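Local coordinates for protein pseudopodium-enriched atypical kinase 1 (Homo sapiens, PDB 6BHC) that is classed as a tyrosine kinase but is a dimerizing pseudokinase with an unusual catalytic cleft, probably acting in signalling as an assembly platform rather than by phosphoryl transfer, at residues D37-G42 with V113-Q118; N85-I90 with R151-L156. The protein carries 1 engineered substitution. All blocks are in the same frame, centred on the assembly; numbering follows the deposited sequence.

Overall arrangement
Two contacts illustrate how a pseudokinase, whose catalytic cleft is reported as unusual, joins an N-terminal helix and a sheet strand to loops of its fold. In contact 1, the end of helix 16-39 is joined by 37-42 to the loop at 113-118, between helix 104-109 and strand 123-128. In contact 2, strand 85-91 meets the probable hinge at 151-156, where the two lobes join. Their centres lie about 15 Å apart and the four segments alternate along the chain. They touch directly: Gln118 OE1 lies 2.9 Å from Lys89 NZ, probably a hydrogen bond. Lys89 occupies the place of the conserved lysine of active kinases, so the Gln118 end of contact 1 and the strand of contact 2 probably approach the cleft.

Contact 1: residues D37-G42 with V113-Q118; sequences DLFMAG and VHFNIQ
The backbones come nearest where Met40, in the segment carrying the C-terminal part of helix 16-39, faces Phe115, their CA atoms 6.7 Å apart; Phe115 lies in a type I turn running from His114 to Ile117. A bend at chi2 of Met40 sets its SD 3.6 Å from CD1 of Phe115, and a second at chi3 sends CE on, 4.0 Å from CG2 of Val113. The sulfur makes a Met-aromatic contact at the ring edge, 89° off the ring normal. With CG opposite its backbone N (chi1 -173°), Phe115 brings its ring end to the helix, CE1 lying 3.7 Å from CB of Phe39. The two rings meet obliquely, planes at 79°. The contact joins the end of helix 16-39 to the loop that follows helix 104-109, and Leu38 nearby packs on Leu398 of the second subunit. Trp409 completes the aromatic group, stacked on Phe39 and edge-to-face with Phe115, while Arg237 makes a cation-pi contact with Phe115. Replacing Phe115 with an alanine would probably open a gap beside Trp409 and leave the Met40 sulfur without its aromatic edge.

Contact 2: residues N85-I90 with R151-L156; sequences NYAVKI and REVPCL
The Tyr86 ring and the Arg151 guanidinium travel side by side and point the same way, but their planes are turned 52° apart, so the two flat groups meet obliquely rather than lying flat on one another. The closest approach of their polar ends, Tyr86 OH to Arg151 NE, is 4.0 Å, and CE1 of the ring lies 4.1 Å from CG in the aliphatic part of the arginine. Here strand 85-91, which carries the conserved-lysine position of the kinase N-lobe sheet, runs next to the segment that probably corresponds to the hinge, just after strand 143-150. Arg151 sets its CG opposite the carbonyl carbon and then extends from CG to NE, which carries the guanidinium past the tyrosine. Each polar end is occupied by another partner: Arg151 NH1 bonds to Asp45 O, and Tyr86 OH makes a weak hydrogen bond to Asp81.

Beyond this pair the contact is apolar, and no hydrogen bond joins the two segments. Val153 turns CG1 opposite its backbone N (chi1 174°), which directs CG2 at the strand, 4.1 Å from CB of Asn85. In the sequence Ala-Val-Lys, Ala87 stands where active kinases have the alanine that lines the adenine pocket; here Val153 and Pro154 lie against its CB. Two residues on, Lys89 forms a salt bridge with Asp70 and a hydrogen bond with Gln118. Over Ala87 the side chains of 151-156 close in as a pair: its methyl carbon CB is 3.9 Å from CG2 of Val153 and 4.0 Å from CD of Pro154.

Contact 1: residues D37-G42 with V113-Q118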
ATOM      1  N   ASP A  37      -5.650 -12.966   7.244  1.00 34.59           N
ATOM      2  CA  ASP A  37      -4.552 -13.712   7.847  1.00 39.57           C
ATOM      3  C   ASP A  37      -3.765 -12.858   8.835  1.00 44.20           C
ATOM      4  O   ASP A  37      -3.192 -13.392   9.791  1.00 45.40           O
ATOM      5  CB  ASP A  37      -3.631 -14.261   6.757  1.00 44.15           C
ATOM      6  CG  ASP A  37      -4.329 -15.267   5.858  1.00 58.58           C
ATOM      7  OD1 ASP A  37      -5.348 -15.847   6.291  1.00 65.27           O
ATOM      8  OD2 ASP A  37      -3.859 -15.482   4.721  1.00 63.08           O
ATOM      9  N   LEU A  38      -3.729 -11.540   8.630  1.00 47.93           N
ATOM     10  CA  LEU A  38      -3.032 -10.666   9.567  1.00 51.58           C
ATOM     11  C   LEU A  38      -3.830 -10.471  10.851  1.00 51.14           C
ATOM     12  O   LEU A  38      -3.250 -10.397  11.939  1.00 45.75           O
ATOM     13  CB  LEU A  38      -2.740  -9.316   8.911  1.00 56.34           C
ATOM     14  CG  LEU A  38      -1.714  -9.323   7.775  1.00 71.31           C
ATOM     15  CD1 LEU A  38      -1.541  -7.923   7.207  1.00 74.72           C
ATOM     16  CD2 LEU A  38      -0.385  -9.883   8.255  1.00 69.95           C
ATOM     17  N   PHE A  39      -5.158 -10.384  10.746  1.00 47.29           N
ATOM     18  CA  PHE A  39      -5.989 -10.218  11.930  1.00 41.68           C
ATOM     19  C   PHE A  39      -6.196 -11.519  12.696  1.00 41.90           C
ATOM     20  O   PHE A  39      -6.585 -11.475  13.868  1.00 45.78           O
ATOM     21  CB  PHE A  39      -7.351  -9.631  11.549  1.00 30.28           C
ATOM     22  CG  PHE A  39      -7.315  -8.162  11.236  1.00 45.56           C
ATOM     23  CD1 PHE A  39      -7.370  -7.220  12.249  1.00 52.71           C
ATOM     24  CD2 PHE A  39      -7.236  -7.721   9.927  1.00 45.62           C
ATOM     25  CE1 PHE A  39      -7.340  -5.868  11.957  1.00 54.89           C
ATOM     26  CE2 PHE A  39      -7.205  -6.372   9.631  1.00 41.59           C
ATOM     27  CZ  PHE A  39      -7.257  -5.445  10.647  1.00 39.46           C
ATOM     28  N   MET A  40      -5.944 -12.668  12.070  1.00 35.95           N
ATOM     29  CA  MET A  40      -6.153 -13.966  12.700  1.00 33.90           C
ATOM     30  C   MET A  40      -4.858 -14.637  13.134  1.00 38.97           C
ATOM     31  O   MET A  40      -4.897 -15.775  13.611  1.00 42.37           O
ATOM     32  CB  MET A  40      -6.917 -14.898  11.753  1.00 27.02           C
ATOM     33  CG  MET A  40      -8.353 -14.475  11.473  1.00 27.33           C
ATOM     34  SD  MET A  40      -9.414 -14.598  12.923  1.00 42.15           S
ATOM     35  CE  MET A  40      -9.375 -16.362  13.232  1.00 38.99           C
ATOM     36  N   ALA A  41      -3.717 -13.968  12.984  1.00 38.82           N
ATOM     37  CA  ALA A  41      -2.441 -14.579  13.325  1.00 35.23           C
ATOM     38  C   ALA A  41      -2.305 -14.746  14.835  1.00 40.76           C
ATOM     39  O   ALA A  41      -2.828 -13.955  15.624  1.00 39.80           O
ATOM     40  CB  ALA A  41      -1.286 -13.739  12.785  1.00 35.14           C
ATOM     41  N   GLY A  42      -1.595 -15.789  15.230  1.00 40.07           N
ATOM     42  CA  GLY A  42      -1.353 -16.090  16.629  1.00 40.13           C
ATOM     43  C   GLY A  42      -1.431 -17.583  16.884  1.00 44.05           C
ATOM     44  O   GLY A  42      -2.049 -18.343  16.138  1.00 42.82           O
ATOM     45  N   VAL A 113     -12.121 -21.926  13.175  1.00 29.49           N
ATOM     46  CA  VAL A 113     -11.921 -20.638  13.824  1.00 28.08           C
ATOM     47  C   VAL A 113     -12.500 -19.520  12.961  1.00 30.44           C
ATOM     48  O   VAL A 113     -12.506 -19.587  11.725  1.00 29.23           O
ATOM     49  CB  VAL A 113     -10.431 -20.393  14.121  1.00 32.88           C
ATOM     50  CG1 VAL A 113      -9.899 -21.461  15.068  1.00 33.42           C
ATOM     51  CG2 VAL A 113      -9.624 -20.369  12.832  1.00 42.33           C
ATOM     52  N   HIS A 114     -13.012 -18.489  13.626  1.00 25.72           N
ATOM     53  CA  HIS A 114     -13.589 -17.341  12.946  1.00 24.68           C
ATOM     54  C   HIS A 114     -13.317 -16.097  13.776  1.00 23.89           C
ATOM     55  O   HIS A 114     -13.288 -16.149  15.007  1.00 29.54           O
ATOM     56  CB  HIS A 114     -15.094 -17.512  12.718  1.00 24.72           C
ATOM     57  CG  HIS A 114     -15.683 -16.490  11.800  1.00 27.46           C
ATOM     58  ND1 HIS A 114     -16.103 -15.250  12.233  1.00 28.12           N
ATOM     59  CD2 HIS A 114     -15.921 -16.522  10.468  1.00 28.81           C
ATOM     60  CE1 HIS A 114     -16.575 -14.565  11.208  1.00 28.08           C
ATOM     61  NE2 HIS A 114     -16.478 -15.314  10.125  1.00 27.49           N
ATOM     62  N   PHE A 115     -13.133 -14.975  13.078  1.00 29.89           N
ATOM     63  CA  PHE A 115     -12.756 -13.723  13.729  1.00 22.72           C
ATOM     64  C   PHE A 115     -13.788 -13.274  14.759  1.00 27.96           C
ATOM     65  O   PHE A 115     -13.430 -12.648  15.763  1.00 24.76           O
ATOM     66  CB  PHE A 115     -12.556 -12.648  12.658  1.00 22.71           C
ATOM     67  CG  PHE A 115     -11.998 -11.353  13.174  1.00 22.02           C
ATOM     68  CD1 PHE A 115     -10.665 -11.252  13.540  1.00 22.44           C
ATOM     69  CD2 PHE A 115     -12.799 -10.224  13.255  1.00 24.42           C
ATOM     70  CE1 PHE A 115     -10.148 -10.055  13.998  1.00 24.17           C
ATOM     71  CE2 PHE A 115     -12.288  -9.026  13.714  1.00 22.18           C
ATOM     72  CZ  PHE A 115     -10.959  -8.941  14.082  1.00 23.77           C
ATOM     73  N   ASN A 116     -15.064 -13.595  14.540  1.00 24.37           N
ATOM     74  CA  ASN A 116     -16.151 -13.102  15.377  1.00 22.76           C
ATOM     75  C   ASN A 116     -16.800 -14.201  16.214  1.00 23.43           C
ATOM     76  O   ASN A 116     -17.906 -14.011  16.730  1.00 25.67           O
ATOM     77  CB  ASN A 116     -17.199 -12.405  14.512  1.00 22.63           C
ATOM     78  CG  ASN A 116     -16.617 -11.259  13.712  1.00 22.12           C
ATOM     79  OD1 ASN A 116     -16.546 -11.319  12.485  1.00 23.38           O
ATOM     80  ND2 ASN A 116     -16.194 -10.209  14.403  1.00 23.80           N
ATOM     81  N   ILE A 117     -16.140 -15.346  16.360  1.00 25.52           N
ATOM     82  CA  ILE A 117     -16.640 -16.443  17.177  1.00 26.13           C
ATOM     83  C   ILE A 117     -15.575 -16.795  18.205  1.00 31.29           C
ATOM     84  O   ILE A 117     -14.383 -16.857  17.880  1.00 24.89           O
ATOM     85  CB  ILE A 117     -17.024 -17.667  16.319  1.00 32.90           C
ATOM     86  CG1 ILE A 117     -18.134 -17.287  15.336  1.00 28.38           C
ATOM     87  CG2 ILE A 117     -17.468 -18.833  17.199  1.00 26.40           C
ATOM     88  CD1 ILE A 117     -18.670 -18.441  14.530  1.00 34.06           C
ATOM     89  N   GLN A 118     -16.003 -17.017  19.445  1.00 25.42           N
ATOM     90  CA  GLN A 118     -15.066 -17.183  20.547  1.00 39.09           C
ATOM     91  C   GLN A 118     -14.221 -18.438  20.370  1.00 31.07           C
ATOM     92  O   GLN A 118     -14.740 -19.513  20.051  1.00 29.62           O
ATOM     93  CB  GLN A 118     -15.814 -17.240  21.878  1.00 34.74           C
ATOM     94  CG  GLN A 118     -14.897 -17.313  23.084  1.00 35.07           C
ATOM     95  CD  GLN A 118     -15.635 -17.115  24.390  1.00 37.57           C
ATOM     96  OE1 GLN A 118     -16.693 -17.701  24.616  1.00 32.27           O
ATOM     97  NE2 GLN A 118     -15.082 -16.276  25.258  1.00 27.30           N
TER

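Contact 2: residues N85-I90 with R151-L156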
ATOM      1  N   ASN A  85      -1.237 -12.558  26.687  1.00 44.09           N
ATOM      2  CA  ASN A  85      -2.587 -12.263  27.145  1.00 47.37           C
ATOM      3  C   ASN A  85      -3.387 -13.547  27.311  1.00 40.31           C
ATOM      4  O   ASN A  85      -3.472 -14.365  26.389  1.00 37.34           O
ATOM      5  CB  ASN A  85      -3.290 -11.327  26.164  1.00 59.98           C
ATOM      6  CG  ASN A  85      -2.635  -9.966  26.088  1.00 69.51           C
ATOM      7  OD1 ASN A  85      -2.058  -9.488  27.063  1.00 77.34           O
ATOM      8  ND2 ASN A  85      -2.716  -9.334  24.923  1.00 70.73           N
ATOM      9  N   TYR A  86      -3.969 -13.723  28.493  1.00 38.71           N
ATOM     10  CA  TYR A  86      -4.864 -14.835  28.767  1.00 44.15           C
ATOM     11  C   TYR A  86      -6.018 -14.336  29.620  1.00 40.63           C
ATOM     12  O   TYR A  86      -5.837 -13.461  30.471  1.00 35.70           O
ATOM     13  CB  TYR A  86      -4.146 -15.988  29.484  1.00 35.16           C
ATOM     14  CG  TYR A  86      -3.172 -16.756  28.617  1.00 39.75           C
ATOM     15  CD1 TYR A  86      -3.608 -17.787  27.793  1.00 39.04           C
ATOM     16  CD2 TYR A  86      -1.815 -16.462  28.635  1.00 41.31           C
ATOM     17  CE1 TYR A  86      -2.720 -18.496  27.003  1.00 41.04           C
ATOM     18  CE2 TYR A  86      -0.920 -17.166  27.850  1.00 43.95           C
ATOM     19  CZ  TYR A  86      -1.377 -18.181  27.037  1.00 44.34           C
ATOM     20  OH  TYR A  86      -0.487 -18.883  26.255  1.00 47.08           O
ATOM     21  N   ALA A  87      -7.201 -14.894  29.382  1.00 32.06           N
ATOM     22  CA  ALA A  87      -8.390 -14.587  30.162  1.00 31.76           C
ATOM     23  C   ALA A  87      -8.952 -15.880  30.731  1.00 39.21           C
ATOM     24  O   ALA A  87      -9.044 -16.887  30.021  1.00 34.32           O
ATOM     25  CB  ALA A  87      -9.443 -13.874  29.309  1.00 30.45           C
ATOM     26  N   VAL A  88      -9.313 -15.852  32.010  1.00 32.93           N
ATOM     27  CA  VAL A  88      -9.896 -16.997  32.697  1.00 36.18           C
ATOM     28  C   VAL A  88     -11.410 -16.843  32.668  1.00 40.89           C
ATOM     29  O   VAL A  88     -11.955 -15.868  33.201  1.00 43.16           O
ATOM     30  CB  VAL A  88      -9.376 -17.113  34.138  1.00 39.57           C
ATOM     31  CG1 VAL A  88     -10.192 -18.128  34.911  1.00 36.25           C
ATOM     32  CG2 VAL A  88      -7.904 -17.496  34.137  1.00 41.77           C
ATOM     33  N   LYS A  89     -12.089 -17.798  32.040  1.00 37.74           N
ATOM     34  CA  LYS A  89     -13.540 -17.778  31.902  1.00 37.78           C
ATOM     35  C   LYS A  89     -14.133 -18.790  32.878  1.00 33.19           C
ATOM     36  O   LYS A  89     -13.960 -20.001  32.705  1.00 33.73           O
ATOM     37  CB  LYS A  89     -13.944 -18.086  30.461  1.00 31.18           C
ATOM     38  CG  LYS A  89     -15.439 -18.077  30.210  1.00 32.60           C
ATOM     39  CD  LYS A  89     -15.770 -18.481  28.779  1.00 33.82           C
ATOM     40  CE  LYS A  89     -17.273 -18.489  28.544  1.00 37.98           C
ATOM     41  NZ  LYS A  89     -17.623 -18.835  27.136  1.00 31.43           N
ATOM     42  N   ILE A  90     -14.825 -18.294  33.898  1.00 37.48           N
ATOM     43  CA  ILE A  90     -15.422 -19.129  34.935  1.00 38.58           C
ATOM     44  C   ILE A  90     -16.917 -19.214  34.656  1.00 34.87           C
ATOM     45  O   ILE A  90     -17.660 -18.257  34.895  1.00 34.84           O
ATOM     46  CB  ILE A  90     -15.148 -18.573  36.339  1.00 36.58           C
ATOM     47  CG1 ILE A  90     -13.663 -18.247  36.508  1.00 35.99           C
ATOM     48  CG2 ILE A  90     -15.591 -19.571  37.399  1.00 37.21           C
ATOM     49  CD1 ILE A  90     -13.331 -17.611  37.843  1.00 44.31           C
ATOM     50  N   ARG A 151      -7.498 -16.687  24.617  1.00 39.19           N
ATOM     51  CA  ARG A 151      -6.444 -15.723  24.329  1.00 39.16           C
ATOM     52  C   ARG A 151      -6.977 -14.352  23.936  1.00 39.23           C
ATOM     53  O   ARG A 151      -6.222 -13.375  23.984  1.00 47.32           O
ATOM     54  CB  ARG A 151      -5.531 -16.250  23.216  1.00 25.10           C
ATOM     55  CG  ARG A 151      -4.721 -17.479  23.607  1.00 33.16           C
ATOM     56  CD  ARG A 151      -3.692 -17.837  22.544  1.00 32.33           C
ATOM     57  NE  ARG A 151      -2.766 -18.867  23.009  1.00 46.05           N
ATOM     58  CZ  ARG A 151      -2.899 -20.166  22.756  1.00 46.78           C
ATOM     59  NH1 ARG A 151      -2.006 -21.029  23.223  1.00 45.56           N
ATOM     60  NH2 ARG A 151      -3.921 -20.603  22.033  1.00 50.42           N
ATOM     61  N   GLU A 152      -8.248 -14.255  23.551  1.00 28.22           N
ATOM     62  CA  GLU A 152      -8.874 -12.973  23.225  1.00 30.07           C
ATOM     63  C   GLU A 152      -9.553 -12.457  24.487  1.00 31.98           C
ATOM     64  O   GLU A 152     -10.623 -12.935  24.872  1.00 34.57           O
ATOM     65  CB  GLU A 152      -9.865 -13.123  22.075  1.00 40.76           C
ATOM     66  CG  GLU A 152      -9.233 -13.487  20.735  1.00 48.80           C
ATOM     67  CD  GLU A 152      -8.848 -14.952  20.639  1.00 46.91           C
ATOM     68  OE1 GLU A 152      -9.454 -15.777  21.355  1.00 44.45           O
ATOM     69  OE2 GLU A 152      -7.937 -15.278  19.848  1.00 47.49           O
ATOM     70  N   VAL A 153      -8.929 -11.478  25.135  1.00 33.11           N
ATOM     71  CA  VAL A 153      -9.399 -10.973  26.422  1.00 30.85           C
ATOM     72  C   VAL A 153     -10.571 -10.023  26.215  1.00 27.91           C
ATOM     73  O   VAL A 153     -10.422  -8.993  25.541  1.00 32.21           O
ATOM     74  CB  VAL A 153      -8.265 -10.279  27.191  1.00 26.31           C
ATOM     75  CG1 VAL A 153      -8.804  -9.642  28.460  1.00 27.36           C
ATOM     76  CG2 VAL A 153      -7.162 -11.273  27.515  1.00 29.30           C
ATOM     77  N   PRO A 154     -11.745 -10.316  26.770  1.00 31.24           N
ATOM     78  CA  PRO A 154     -12.867  -9.379  26.659  1.00 34.47           C
ATOM     79  C   PRO A 154     -12.753  -8.249  27.669  1.00 34.32           C
ATOM     80  O   PRO A 154     -12.416  -8.458  28.837  1.00 39.99           O
ATOM     81  CB  PRO A 154     -14.089 -10.260  26.946  1.00 33.10           C
ATOM     82  CG  PRO A 154     -13.565 -11.314  27.853  1.00 32.77           C
ATOM     83  CD  PRO A 154     -12.138 -11.574  27.431  1.00 28.72           C
ATOM     84  N   CYS A 155     -13.038  -7.035  27.198  1.00 25.51           N
ATOM     85  CA  CYS A 155     -13.029  -5.853  28.048  1.00 37.92           C
ATOM     86  C   CYS A 155     -14.419  -5.452  28.518  1.00 35.84           C
ATOM     87  O   CYS A 155     -14.538  -4.807  29.564  1.00 36.16           O
ATOM     88  CB  CYS A 155     -12.387  -4.675  27.307  1.00 40.25           C
ATOM     89  SG  CYS A 155     -10.777  -5.053  26.586  1.00 66.63           S
ATOM     90  N   LEU A 156     -15.455  -5.827  27.773  1.00 39.97           N
ATOM     91  CA  LEU A 156     -16.842  -5.522  28.099  1.00 34.35           C
ATOM     92  C   LEU A 156     -17.722  -6.266  27.101  1.00 28.62           C
ATOM     93  O   LEU A 156     -17.232  -6.862  26.138  1.00 28.09           O
ATOM     94  CB  LEU A 156     -17.125  -4.015  28.060  1.00 33.66           C
ATOM     95  CG  LEU A 156     -17.168  -3.321  26.695  1.00 38.56           C
ATOM     96  CD1 LEU A 156     -17.919  -2.003  26.802  1.00 35.95           C
ATOM     97  CD2 LEU A 156     -15.771  -3.087  26.138  1.00 36.88           C
TER